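Malyl-CoA lyase/beta-methylmalyl-CoA lyase (Methylobacterium extorquens, PDB 5UGR) is a magnesium-binding lyase of the HpcH/HpaI aldolase/citrate lyase family, built on a TIM barrel and assembled here from six chains. Local coordinates at residues K52-A55 and R56-I60; F40-L43 and E44-A48. All blocks are in the same frame, centred on the assembly; numbering follows the deposited sequence.

Contact 1. Residues K52-A55 and R56-I60; sequences KEQA and RKNII
Gln54 and Asn58 clasp each other one turn apart on the first two turns of helix 52-65, the helix that follows the second strand of the TIM barrel. Chi1 of -172° sets CG of Gln54 opposite the backbone N; with a bend at chi2 the side chain turns forward along the helix, and NE2 reaches Asn58 OD1 at 3.0 Å. The N-H points almost straight at the oxygen, which lies in the amide plane of Gln54, yet the donor sits well above the Asn58 carbonyl plane, and the two amide planes are turned 45° apart. The other end of the Gln54 amide works through water: one molecule donates to OE1 and accepts from Lys57 NZ, bridging side chains that cross at about a right angle.

Arg56 and Ala55 are buried, Ala55 against Val47 of the preceding loop and Arg56 against helix 85-95. Ala55 O takes the N-H of Ile59 at 2.8 Å, and Ile59 CG1 comes within 3.3 Å of Ala55 O as well. Arg56 CB lies 3.4 Å from Glu53 O; beyond it the chain runs extended until it bends at chi3 (-55°), and NE forms a salt bridge to Asp88 OD1. A second water accepts from Arg56 NH1 at 3.0 Å and donates to Glu53 O at 2.8 Å, giving that carbonyl a partner besides Lys57 N.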
ATOM      1  N   LYS A  52     -20.689  23.733  25.363  1.00 19.78           N
ATOM      2  CA  LYS A  52     -19.691  23.860  24.295  1.00 20.53           C
ATOM      3  C   LYS A  52     -19.773  25.163  23.518  1.00 18.87           C
ATOM      4  O   LYS A  52     -18.732  25.773  23.201  1.00 19.07           O
ATOM      5  CB  LYS A  52     -19.710  22.651  23.420  1.00 18.33           C
ATOM      6  CG  LYS A  52     -19.114  21.395  24.076  1.00 18.74           C
ATOM      7  CD  LYS A  52     -19.135  20.219  23.142  1.00 17.53           C
ATOM      8  CE  LYS A  52     -18.723  18.904  23.776  1.00 17.49           C
ATOM      9  NZ  LYS A  52     -17.380  18.922  24.385  1.00 16.86           N
ATOM     10  N   GLU A  53     -21.007  25.645  23.282  1.00 20.62           N
ATOM     11  CA  GLU A  53     -21.169  26.871  22.484  1.00 21.81           C
ATOM     12  C   GLU A  53     -20.589  28.063  23.267  1.00 21.40           C
ATOM     13  O   GLU A  53     -19.870  28.919  22.713  1.00 20.19           O
ATOM     14  CB  GLU A  53     -22.654  27.074  22.152  1.00 24.26           C
ATOM     15  CG  GLU A  53     -22.866  28.402  21.482  1.00 32.20           C
ATOM     16  CD  GLU A  53     -24.264  28.637  20.985  1.00 45.09           C
ATOM     17  OE1 GLU A  53     -24.404  29.334  19.966  1.00 60.49           O
ATOM     18  OE2 GLU A  53     -25.193  28.152  21.601  1.00 38.72           O
ATOM     19  N   GLN A  54     -20.896  28.111  24.580  1.00 22.07           N
ATOM     20  CA  GLN A  54     -20.353  29.193  25.421  1.00 22.33           C
ATOM     21  C   GLN A  54     -18.858  29.082  25.615  1.00 20.25           C
ATOM     22  O   GLN A  54     -18.145  30.085  25.618  1.00 19.64           O
ATOM     23  CB  GLN A  54     -21.079  29.243  26.769  1.00 25.16           C
ATOM     24  CG  GLN A  54     -20.724  30.446  27.611  1.00 24.50           C
ATOM     25  CD  GLN A  54     -21.034  31.782  26.952  1.00 28.60           C
ATOM     26  OE1 GLN A  54     -22.134  31.999  26.470  1.00 31.69           O
ATOM     27  NE2 GLN A  54     -20.045  32.680  26.900  1.00 26.02           N
ATOM     28  N   ALA A  55     -18.362  27.837  25.745  1.00 19.41           N
ATOM     29  CA  ALA A  55     -16.933  27.681  25.955  1.00 19.95           C
ATOM     30  C   ALA A  55     -16.180  28.222  24.757  1.00 20.10           C
ATOM     31  O   ALA A  55     -15.115  28.811  24.884  1.00 18.97           O
ATOM     32  CB  ALA A  55     -16.609  26.207  26.176  1.00 18.93           C
ATOM     33  N   ARG A  56     -16.760  28.061  23.569  1.00 18.03           N
ATOM     34  CA  ARG A  56     -16.144  28.571  22.348  1.00 17.03           C
ATOM     35  C   ARG A  56     -16.017  30.075  22.387  1.00 20.28           C
ATOM     36  O   ARG A  56     -14.951  30.671  22.103  1.00 18.90           O
ATOM     37  CB  ARG A  56     -16.929  28.070  21.130  1.00 20.37           C
ATOM     38  CG  ARG A  56     -16.250  28.316  19.831  1.00 19.19           C
ATOM     39  CD  ARG A  56     -17.096  27.907  18.646  1.00 18.35           C
ATOM     40  NE  ARG A  56     -17.553  26.502  18.678  1.00 17.61           N
ATOM     41  CZ  ARG A  56     -18.798  26.029  18.636  1.00 18.19           C
ATOM     42  NH1 ARG A  56     -19.863  26.825  18.693  1.00 19.83           N
ATOM     43  NH2 ARG A  56     -19.004  24.728  18.576  1.00 19.49           N
ATOM     44  N   LYS A  57     -17.103  30.708  22.822  1.00 20.57           N
ATOM     45  CA  LYS A  57     -17.044  32.158  23.007  1.00 21.92           C
ATOM     46  C   LYS A  57     -16.046  32.616  24.080  1.00 20.84           C
ATOM     47  O   LYS A  57     -15.292  33.565  23.879  1.00 20.95           O
ATOM     48  CB  LYS A  57     -18.461  32.658  23.337  1.00 21.91           C
ATOM     49  CG  LYS A  57     -19.458  32.510  22.204  1.00 24.24           C
ATOM     50  CD  LYS A  57     -20.827  33.000  22.700  1.00 30.79           C
ATOM     51  CE  LYS A  57     -21.887  32.707  21.661  1.00 32.60           C
ATOM     52  NZ  LYS A  57     -23.258  32.931  22.191  1.00 38.40           N
ATOM     53  N   ASN A  58     -16.016  31.888  25.181  1.00 20.98           N
ATOM     54  CA  ASN A  58     -15.084  32.157  26.276  1.00 21.42           C
ATOM     55  C   ASN A  58     -13.658  32.089  25.789  1.00 20.04           C
ATOM     56  O   ASN A  58     -12.815  32.962  26.123  1.00 20.83           O
ATOM     57  CB  ASN A  58     -15.251  31.199  27.442  1.00 23.27           C
ATOM     58  CG  ASN A  58     -16.609  31.300  28.147  1.00 20.92           C
ATOM     59  OD1 ASN A  58     -17.339  32.310  28.047  1.00 25.01           O
ATOM     60  ND2 ASN A  58     -16.925  30.269  28.900  1.00 23.06           N
ATOM     61  N   ILE A  59     -13.369  31.048  24.984  1.00 19.38           N
ATOM     62  CA  ILE A  59     -12.011  30.915  24.484  1.00 19.41           C
ATOM     63  C   ILE A  59     -11.556  32.010  23.508  1.00 20.20           C
ATOM     64  O   ILE A  59     -10.432  32.482  23.535  1.00 20.64           O
ATOM     65  CB  ILE A  59     -11.856  29.470  23.855  1.00 18.74           C
ATOM     66  CG1 ILE A  59     -11.793  28.457  25.007  1.00 18.35           C
ATOM     67  CG2 ILE A  59     -10.602  29.385  22.978  1.00 18.34           C
ATOM     68  CD1 ILE A  59     -11.848  26.989  24.593  1.00 19.25           C
ATOM     69  N   ILE A  60     -12.477  32.457  22.670  1.00 20.92           N
ATOM     70  CA  ILE A  60     -12.175  33.553  21.789  1.00 21.27           C
ATOM     71  C   ILE A  60     -11.785  34.794  22.624  1.00 23.99           C
ATOM     72  O   ILE A  60     -10.781  35.465  22.357  1.00 20.73           O
ATOM     73  CB  ILE A  60     -13.369  33.849  20.862  1.00 19.77           C
ATOM     74  CG1 ILE A  60     -13.477  32.741  19.783  1.00 19.98           C
ATOM     75  CG2 ILE A  60     -13.181  35.203  20.197  1.00 22.39           C
ATOM     76  CD1 ILE A  60     -14.731  32.784  18.939  1.00 24.46           C
TER
HETATM   77  O   HOH W   1     -20.027  29.563  19.970  1.00 21.58           O
HETATM   78  O   HOH W   2     -23.426  30.913  24.215  1.00 38.82           O

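Contact 2. Residues F40-L43 and E44-A48. With MG (magnesium ion), chain B.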
ATOM      1  N   PHE A  40      -3.419  24.097  26.433  1.00 14.80           N
ATOM      2  CA  PHE A  40      -4.570  23.953  25.564  1.00 14.80           C
ATOM      3  C   PHE A  40      -5.835  24.332  26.270  1.00 15.21           C
ATOM      4  O   PHE A  40      -6.065  23.951  27.419  1.00 16.05           O
ATOM      5  CB  PHE A  40      -4.676  22.570  24.853  1.00 14.88           C
ATOM      6  CG  PHE A  40      -5.107  21.402  25.694  1.00 15.29           C
ATOM      7  CD1 PHE A  40      -6.434  21.156  25.975  1.00 15.71           C
ATOM      8  CD2 PHE A  40      -4.179  20.424  26.042  1.00 16.25           C
ATOM      9  CE1 PHE A  40      -6.810  20.009  26.655  1.00 16.96           C
ATOM     10  CE2 PHE A  40      -4.541  19.277  26.697  1.00 16.34           C
ATOM     11  CZ  PHE A  40      -5.897  19.065  26.998  1.00 15.96           C
ATOM     12  N   LEU A  41      -6.606  25.164  25.562  1.00 15.46           N
ATOM     13  CA  LEU A  41      -7.923  25.560  25.976  1.00 15.83           C
ATOM     14  C   LEU A  41      -8.928  24.580  25.409  1.00 15.18           C
ATOM     15  O   LEU A  41      -9.010  24.419  24.161  1.00 15.53           O
ATOM     16  CB  LEU A  41      -8.194  27.001  25.544  1.00 17.07           C
ATOM     17  CG  LEU A  41      -7.123  28.036  25.952  1.00 16.61           C
ATOM     18  CD1 LEU A  41      -7.539  29.440  25.487  1.00 19.02           C
ATOM     19  CD2 LEU A  41      -6.866  28.001  27.489  1.00 19.34           C
ATOM     20  N   ASP A  42      -9.649  23.895  26.291  1.00 14.98           N
ATOM     21  CA  ASP A  42     -10.385  22.708  25.894  1.00 16.21           C
ATOM     22  C   ASP A  42     -11.848  23.013  25.528  1.00 15.68           C
ATOM     23  O   ASP A  42     -12.584  23.705  26.273  1.00 17.02           O
ATOM     24  CB  ASP A  42     -10.346  21.742  27.071  1.00 16.36           C
ATOM     25  CG  ASP A  42     -10.776  20.319  26.709  1.00 15.16           C
ATOM     26  OD1 ASP A  42     -10.818  19.980  25.493  1.00 15.35           O
ATOM     27  OD2 ASP A  42     -11.061  19.554  27.687  1.00 16.04           O
ATOM     28  N   LEU A  43     -12.275  22.469  24.394  1.00 14.49           N
ATOM     29  CA  LEU A  43     -13.684  22.477  23.980  1.00 14.98           C
ATOM     30  C   LEU A  43     -14.304  21.114  24.018  1.00 14.82           C
ATOM     31  O   LEU A  43     -15.496  20.972  23.781  1.00 15.63           O
ATOM     32  CB  LEU A  43     -13.781  23.013  22.529  1.00 15.92           C
ATOM     33  CG  LEU A  43     -13.186  24.428  22.342  1.00 16.89           C
ATOM     34  CD1 LEU A  43     -12.321  24.575  21.105  1.00 22.60           C
ATOM     35  CD2 LEU A  43     -14.262  25.417  22.307  1.00 23.38           C
ATOM     36  N   GLU A  44     -13.451  20.113  24.220  1.00 13.73           N
ATOM     37  CA  GLU A  44     -13.793  18.694  24.033  1.00 14.07           C
ATOM     38  C   GLU A  44     -14.098  18.018  25.376  1.00 15.30           C
ATOM     39  O   GLU A  44     -15.066  18.405  26.056  1.00 16.62           O
ATOM     40  CB  GLU A  44     -12.710  18.010  23.129  1.00 14.70           C
ATOM     41  CG  GLU A  44     -13.110  16.617  22.584  1.00 15.10           C
ATOM     42  CD  GLU A  44     -12.267  15.440  23.021  1.00 15.17           C
ATOM     43  OE1 GLU A  44     -11.419  15.634  23.936  1.00 16.00           O
ATOM     44  OE2 GLU A  44     -12.511  14.314  22.461  1.00 15.73           O
ATOM     45  N   ASP A  45     -13.283  17.045  25.793  1.00 14.61           N
ATOM     46  CA  ASP A  45     -13.668  16.129  26.881  1.00 15.74           C
ATOM     47  C   ASP A  45     -14.174  16.859  28.181  1.00 16.47           C
ATOM     48  O   ASP A  45     -15.141  16.421  28.821  1.00 18.48           O
ATOM     49  CB  ASP A  45     -12.494  15.245  27.308  1.00 18.87           C
ATOM     50  CG  ASP A  45     -12.263  14.013  26.458  1.00 19.51           C
ATOM     51  OD1 ASP A  45     -13.246  13.483  25.869  1.00 22.98           O
ATOM     52  OD2 ASP A  45     -11.038  13.563  26.394  1.00 17.82           O
ATOM     53  N   ALA A  46     -13.486  17.923  28.617  1.00 15.48           N
ATOM     54  CA  ALA A  46     -13.854  18.561  29.884  1.00 17.64           C
ATOM     55  C   ALA A  46     -15.048  19.450  29.827  1.00 17.81           C
ATOM     56  O   ALA A  46     -15.436  19.989  30.856  1.00 24.33           O
ATOM     57  CB  ALA A  46     -12.645  19.334  30.452  1.00 18.95           C
ATOM     58  N   VAL A  47     -15.651  19.631  28.649  1.00 17.09           N
ATOM     59  CA  VAL A  47     -16.760  20.571  28.510  1.00 17.18           C
ATOM     60  C   VAL A  47     -18.032  19.818  28.137  1.00 18.37           C
ATOM     61  O   VAL A  47     -18.077  19.100  27.132  1.00 18.52           O
ATOM     62  CB  VAL A  47     -16.456  21.651  27.469  1.00 18.49           C
ATOM     63  CG1 VAL A  47     -17.615  22.634  27.339  1.00 20.63           C
ATOM     64  CG2 VAL A  47     -15.166  22.416  27.756  1.00 20.88           C
ATOM     65  N   ALA A  48     -19.066  19.972  28.958  1.00 18.99           N
ATOM     66  CA  ALA A  48     -20.324  19.260  28.700  1.00 21.55           C
ATOM     67  C   ALA A  48     -20.921  19.772  27.403  1.00 19.72           C
ATOM     68  O   ALA A  48     -20.755  20.930  27.098  1.00 20.02           O
ATOM     69  CB  ALA A  48     -21.316  19.473  29.825  1.00 22.09           C
TER
HETATM   70 MG    MG B 401     -10.029  12.204  25.147  1.00 16.70          MG
HETATM   71  O   HOH W   3     -11.790  12.082  23.966  1.00 18.01           O
HETATM   72  O   HOH W   4      -9.485  13.865  24.064  1.00 14.09           O
HETATM   73  O   HOH W   5      -8.388  12.482  26.381  1.00 20.40           O
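This is a local contact in which Asp42, the last residue of barrel strand 38-42, braces the loop that follows it and carries a magnesium ligand. In this TIM barrel the loop leads on to helix 52-65 and makes a type I beta turn from Glu44 to Val47, closed by Val47 N to Glu44 O at 2.9 Å. In Asp42 a chi1 of -166° swings the carboxylate away from its own N and brings it against the backbone of the turn, where each oxygen takes one backbone N-H. OD1 accepts from Glu44 N at 2.9 Å and OD2 from Ala46 N at 3.1 Å; both donors stand out of the carboxylate plane, the first far more steeply. Arg76, on the neighbouring strand, forms a salt bridge to OD1, so the group that holds the turn is itself anchored. Ala46 CB also presses on OD2, and Val47 CG2 lies 3.2 Å from Asp42 O.

The side chains of Glu44 and Asp45 face the metal. Glu44, bent at chi2, sets OE1 to receive Asp45 N, and its carboxylate takes hydrogen bonds from two waters on the magnesium, making it a second-shell residue. Glu140 and Asp167 join Asp45 as protein ligands, with three waters beside them. Asp45 divides its work: OD1 forms a salt bridge to Arg301 of the second subunit and also accepts from one of those waters, while OD2 binds the magnesium at 2.1 Å.

Contact 2 comes first along the chain and contact 1 follows within a few residues, their centres 10 Å apart on one side of the chain's centre. Together they cover the end of strand 38-42, the loop after it and the start of helix 52-65, part of a beta-alpha-beta unit that returns through strand 72-76. Lys52 joins them directly: its NZ probably donates to the carbonyls of Leu43 and Val47, each 2.8 Å away, and it also hydrogen-bonds Asn78 OD1. Ile59 CD1 packs on Leu43 CG at 3.7 Å. The start of the helix is thus fastened to the loop that presents Asp45 to the magnesium.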